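Local coordinates for protein superoxide dismutase (Methanothermobacter thermautotrophicus, PDB 1MA1) that destroys superoxide radicals by dismutating them to hydrogen peroxide and dioxygen, using one iron ion in each subunit of a homotetramer, at residues P23-R27 / E28-I32; P15-Y18 / D19-E22. All blocks are in the same frame, centred on the assembly; numbering follows the deposited sequence.

Contact 1. Residues P23-R27 / E28-I32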
loop_
_atom_site.group_PDB
_atom_site.type_symbol
_atom_site.label_atom_id
_atom_site.label_comp_id
_atom_site.label_asym_id
_atom_site.label_seq_id
_atom_site.Cartn_x
_atom_site.Cartn_y
_atom_site.Cartn_z
ATOM N N PRO A 23 -12.128 -30.225 14.454
ATOM C CA PRO A 23 -13.017 -29.842 13.357
ATOM C C PRO A 23 -12.860 -28.372 12.974
ATOM O O PRO A 23 -13.623 -27.847 12.159
ATOM C CB PRO A 23 -14.390 -30.126 13.935
ATOM C CG PRO A 23 -14.215 -29.659 15.354
ATOM C CD PRO A 23 -12.873 -30.271 15.726
ATOM N N HIS A 24 -11.881 -27.708 13.579
ATOM C CA HIS A 24 -11.789 -26.252 13.513
ATOM C C HIS A 24 -11.183 -25.802 12.195
ATOM O O HIS A 24 -11.712 -24.920 11.535
ATOM C CB HIS A 24 -10.936 -25.771 14.661
ATOM C CG HIS A 24 -11.338 -26.351 15.976
ATOM N ND1 HIS A 24 -12.499 -25.980 16.619
ATOM C CD2 HIS A 24 -10.728 -27.250 16.780
ATOM C CE1 HIS A 24 -12.578 -26.621 17.768
ATOM N NE2 HIS A 24 -11.514 -27.399 17.891
ATOM N N ILE A 25 -10.068 -26.421 11.824
ATOM C CA ILE A 25 -9.584 -26.365 10.452
ATOM C C ILE A 25 -9.551 -27.773 9.881
ATOM O O ILE A 25 -8.899 -28.674 10.430
ATOM C CB ILE A 25 -8.150 -25.726 10.374
ATOM C CG1 ILE A 25 -8.202 -24.268 10.843
ATOM C CG2 ILE A 25 -7.616 -25.779 8.941
ATOM C CD1 ILE A 25 -6.848 -23.619 11.007
ATOM N N SER A 26 -10.253 -27.961 8.773
ATOM C CA SER A 26 -10.392 -29.288 8.183
ATOM C C SER A 26 -9.101 -29.768 7.538
ATOM O O SER A 26 -8.216 -28.981 7.202
ATOM C CB SER A 26 -11.487 -29.285 7.126
ATOM O OG SER A 26 -10.979 -28.819 5.900
ATOM N N ARG A 27 -9.012 -31.075 7.353
ATOM C CA ARG A 27 -7.859 -31.686 6.725
ATOM C C ARG A 27 -7.674 -31.124 5.324
ATOM O O ARG A 27 -6.552 -30.826 4.894
ATOM C CB ARG A 27 -8.068 -33.183 6.647
ATOM C CG ARG A 27 -6.846 -33.972 6.201
ATOM C CD ARG A 27 -7.252 -35.119 5.315
ATOM N NE ARG A 27 -8.001 -34.547 4.209
ATOM C CZ ARG A 27 -8.708 -35.226 3.314
ATOM N NH1 ARG A 27 -8.753 -36.553 3.361
ATOM N NH2 ARG A 27 -9.452 -34.570 2.421
ATOM N N GLU A 28 -8.779 -30.979 4.603
ATOM C CA GLU A 28 -8.712 -30.432 3.250
ATOM C C GLU A 28 -8.185 -29.001 3.297
ATOM O O GLU A 28 -7.254 -28.644 2.564
ATOM C CB GLU A 28 -10.087 -30.431 2.591
ATOM C CG GLU A 28 -10.021 -30.332 1.060
ATOM C CD GLU A 28 -11.335 -29.879 0.430
ATOM O OE1 GLU A 28 -12.415 -30.376 0.856
ATOM O OE2 GLU A 28 -11.279 -29.032 -0.497
ATOM N N GLN A 29 -8.787 -28.187 4.168
ATOM C CA GLN A 29 -8.409 -26.784 4.315
ATOM C C GLN A 29 -6.910 -26.642 4.589
ATOM O O GLN A 29 -6.227 -25.830 3.965
ATOM C CB GLN A 29 -9.205 -26.136 5.454
ATOM C CG GLN A 29 -8.950 -24.635 5.586
ATOM C CD GLN A 29 -9.393 -23.866 4.349
ATOM O OE1 GLN A 29 -10.544 -23.426 4.246
ATOM N NE2 GLN A 29 -8.484 -23.725 3.389
ATOM N N LEU A 30 -6.414 -27.444 5.527
ATOM C CA LEU A 30 -5.032 -27.353 5.978
ATOM C C LEU A 30 -4.076 -27.828 4.884
ATOM O O LEU A 30 -3.002 -27.262 4.682
ATOM C CB LEU A 30 -4.850 -28.211 7.227
ATOM C CG LEU A 30 -3.869 -27.737 8.297
ATOM C CD1 LEU A 30 -3.612 -28.883 9.262
ATOM C CD2 LEU A 30 -2.571 -27.295 7.658
ATOM N N THR A 31 -4.467 -28.878 4.177
ATOM C CA THR A 31 -3.571 -29.514 3.232
ATOM C C THR A 31 -3.253 -28.585 2.074
ATOM O O THR A 31 -2.100 -28.445 1.663
ATOM C CB THR A 31 -4.194 -30.779 2.684
ATOM O OG1 THR A 31 -4.451 -31.666 3.775
ATOM C CG2 THR A 31 -3.276 -31.435 1.674
ATOM N N ILE A 32 -4.278 -27.940 1.543
ATOM C CA ILE A 32 -4.057 -27.061 0.420
ATOM C C ILE A 32 -3.416 -25.700 0.798
ATOM O O ILE A 32 -2.598 -25.176 0.028
ATOM C CB ILE A 32 -5.392 -26.895 -0.392
ATOM C CG1 ILE A 32 -5.284 -25.716 -1.350
ATOM C CG2 ILE A 32 -6.566 -26.759 0.540
ATOM C CD1 ILE A 32 -6.515 -25.516 -2.219
#
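At the edge of R27's guanidinium, near its plane, lies the backbone N of E28, 3.7 Å from NE. The E28 carboxylate, its plane 60° from that of the guanidinium, goes elsewhere: R27 NH2 is 5.4 Å from E28 OE1, and OE2 salt-bridges R178 of the second subunit. Upstream, the H24 ring carries P23 CD over one face, offset toward the rim.

The contact itself is the N-terminal cap of helix 27-57, with S26 as N-cap. S26 OG accepts from Q29 N at 2.9 Å in a nearly straight bond (N-H...O 167°); it sits between its own backbone N and carbonyl carbon (chi1 83°), which turns the oxygen onto the first helical turn. L30 N also reaches S26 O at 2.9 Å. With an alanine here, Q29 N would probably be left without its capping acceptor and the first turn would be less well held.

One residue on, T31 N and T31 OG1 both donate to R27 O, from opposite faces of the carbonyl plane. I25 CG2 packs on Q29 CG at 3.8 Å and on L30 CB at 4.1 Å, while Q29 OE1 accepts from D176 N. Thus the serine supplies an acceptor that the preceding backbone cannot, and the threonine hydroxyl spends its proton on a helical carbonyl.

Contact 2. Residues P15-Y18 / D19-E22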
loop_
_atom_site.group_PDB
_atom_site.type_symbol
_atom_site.label_atom_id
_atom_site.label_comp_id
_atom_site.label_asym_id
_atom_site.label_seq_id
_atom_site.Cartn_x
_atom_site.Cartn_y
_atom_site.Cartn_z
ATOM N N PRO A 15 4.009 -29.424 12.164
ATOM C CA PRO A 15 4.255 -30.014 13.483
ATOM C C PRO A 15 3.321 -31.186 13.821
ATOM O O PRO A 15 3.373 -31.738 14.923
ATOM C CB PRO A 15 4.035 -28.830 14.438
ATOM C CG PRO A 15 4.239 -27.612 13.558
ATOM C CD PRO A 15 3.539 -28.036 12.302
ATOM N N TYR A 16 2.451 -31.546 12.889
ATOM C CA TYR A 16 1.313 -32.410 13.187
ATOM C C TYR A 16 0.610 -32.811 11.898
ATOM O O TYR A 16 0.770 -32.156 10.870
ATOM C CB TYR A 16 0.311 -31.703 14.130
ATOM C CG TYR A 16 0.012 -30.258 13.772
ATOM C CD1 TYR A 16 -0.537 -29.917 12.535
ATOM C CD2 TYR A 16 0.335 -29.234 14.650
ATOM C CE1 TYR A 16 -0.743 -28.578 12.186
ATOM C CE2 TYR A 16 0.138 -27.904 14.318
ATOM C CZ TYR A 16 -0.393 -27.577 13.090
ATOM O OH TYR A 16 -0.537 -26.251 12.757
ATOM N N PRO A 17 -0.168 -33.906 11.933
ATOM C CA PRO A 17 -0.859 -34.395 10.736
ATOM C C PRO A 17 -1.962 -33.464 10.256
ATOM O O PRO A 17 -2.523 -32.702 11.045
ATOM C CB PRO A 17 -1.396 -35.758 11.171
ATOM C CG PRO A 17 -1.595 -35.607 12.620
ATOM C CD PRO A 17 -0.375 -34.820 13.068
ATOM N N TYR A 18 -2.274 -33.544 8.963
ATOM C CA TYR A 18 -3.174 -32.605 8.317
ATOM C C TYR A 18 -4.580 -32.612 8.904
ATOM O O TYR A 18 -5.388 -31.734 8.609
ATOM C CB TYR A 18 -3.241 -32.888 6.802
ATOM C CG TYR A 18 -2.020 -32.419 6.031
ATOM C CD1 TYR A 18 -1.622 -31.082 6.052
ATOM C CD2 TYR A 18 -1.232 -33.319 5.319
ATOM C CE1 TYR A 18 -0.459 -30.653 5.386
ATOM C CE2 TYR A 18 -0.067 -32.904 4.650
ATOM C CZ TYR A 18 0.318 -31.566 4.693
ATOM O OH TYR A 18 1.490 -31.156 4.083
ATOM N N ASP A 19 -4.889 -33.595 9.735
ATOM C CA ASP A 19 -6.214 -33.634 10.329
ATOM C C ASP A 19 -6.103 -33.323 11.812
ATOM O O ASP A 19 -7.060 -33.500 12.563
ATOM C CB ASP A 19 -6.858 -35.005 10.110
ATOM C CG ASP A 19 -6.190 -36.125 10.925
ATOM O OD1 ASP A 19 -5.021 -35.963 11.376
ATOM O OD2 ASP A 19 -6.848 -37.189 11.099
ATOM N N ALA A 20 -4.934 -32.845 12.230
ATOM C CA ALA A 20 -4.693 -32.595 13.647
ATOM C C ALA A 20 -5.573 -31.462 14.212
ATOM O O ALA A 20 -5.718 -31.330 15.428
ATOM C CB ALA A 20 -3.193 -32.292 13.893
ATOM N N LEU A 21 -6.155 -30.653 13.332
ATOM C CA LEU A 21 -6.739 -29.390 13.751
ATOM C C LEU A 21 -8.249 -29.382 13.550
ATOM O O LEU A 21 -8.912 -28.371 13.795
ATOM C CB LEU A 21 -6.118 -28.238 12.963
ATOM C CG LEU A 21 -4.604 -28.074 13.007
ATOM C CD1 LEU A 21 -4.246 -26.768 12.300
ATOM C CD2 LEU A 21 -4.110 -28.079 14.455
ATOM N N GLU A 22 -8.788 -30.512 13.100
ATOM C CA GLU A 22 -10.234 -30.683 12.982
ATOM C C GLU A 22 -10.864 -30.664 14.357
ATOM O O GLU A 22 -10.236 -31.071 15.331
ATOM C CB GLU A 22 -10.569 -32.016 12.316
ATOM C CG GLU A 22 -9.893 -32.217 10.982
ATOM C CD GLU A 22 -10.446 -33.404 10.207
ATOM O OE1 GLU A 22 -10.579 -34.502 10.789
ATOM O OE2 GLU A 22 -10.738 -33.234 9.006
HETATM O O HOH W 1 -6.995 -30.559 10.552
#
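Two type I beta turns, P17 to A20 and D19 to E22, overlap at D19 and A20 and shape the loop that leads into helix 27-57, the first long helix of the alpha-hairpin domain. The first turn is closed by A20 N donating to P17 O at 2.7 Å. The N-H comes in well above the carbonyl plane, 47° out of it, and so does not meet a lone pair. The second turn has only a weak closing bond, E22 N to D19 O. A water ties the two together: it donates to Y18 O at 2.8 Å and accepts from L21 N at 2.9 Å, satisfying a carbonyl in the first turn and an amide in the second.

The Y16 ring is sandwiched: P15 CD lies over the centre of one face, and L21 CD2 comes over the opposite one in a CH-pi contact, 4.1 Å from the ring centroid. The two side chains of Y16 and L21 cross at about a right angle. Y16 CG is set between its backbone N and carbonyl carbon (chi1 44°), and this swings the ring across to meet the leucine. Beyond the ring, the phenol OH is hydrogen-bonded to W85 O. Y18, by contrast, starts out away from 19-22, though its CB still touches D19 N, and its hydroxyl is hydrogen-bonded to Q35 and H34 on helix 27-57.

At the base of the ring, A20 CB approaches Y16 obliquely and also touches the P17 ring at CD, 3.9 Å away. D19 crosses that proline, laying OD1 3.6 Å from P17 CB; the closest side-chain carbon pair between Y16 and A20 is CB to CB, at 3.6 Å.

Overall arrangement
The two contacts follow in series along the chain, their centres 8 Å apart: the double turn of contact 2 delivers the chain to the helix start in contact 1. They touch directly, with R27 N probably hydrogen-bonded to E22 OE2 at 3.2 Å, while Y18 CG packs against T31 OG1 at 3.4 Å and L21 touches L30. Contact 1 is the nearer to the iron: the Q29 side chain is about 5 Å from that of the ligand H33 and about 8 Å from the metal. From contact 2, the Y18 side chain is about 8 Å from that of H33. The side chain of Y16 is about 12 Å from the bound iron. Neither contact supplies a metal ligand.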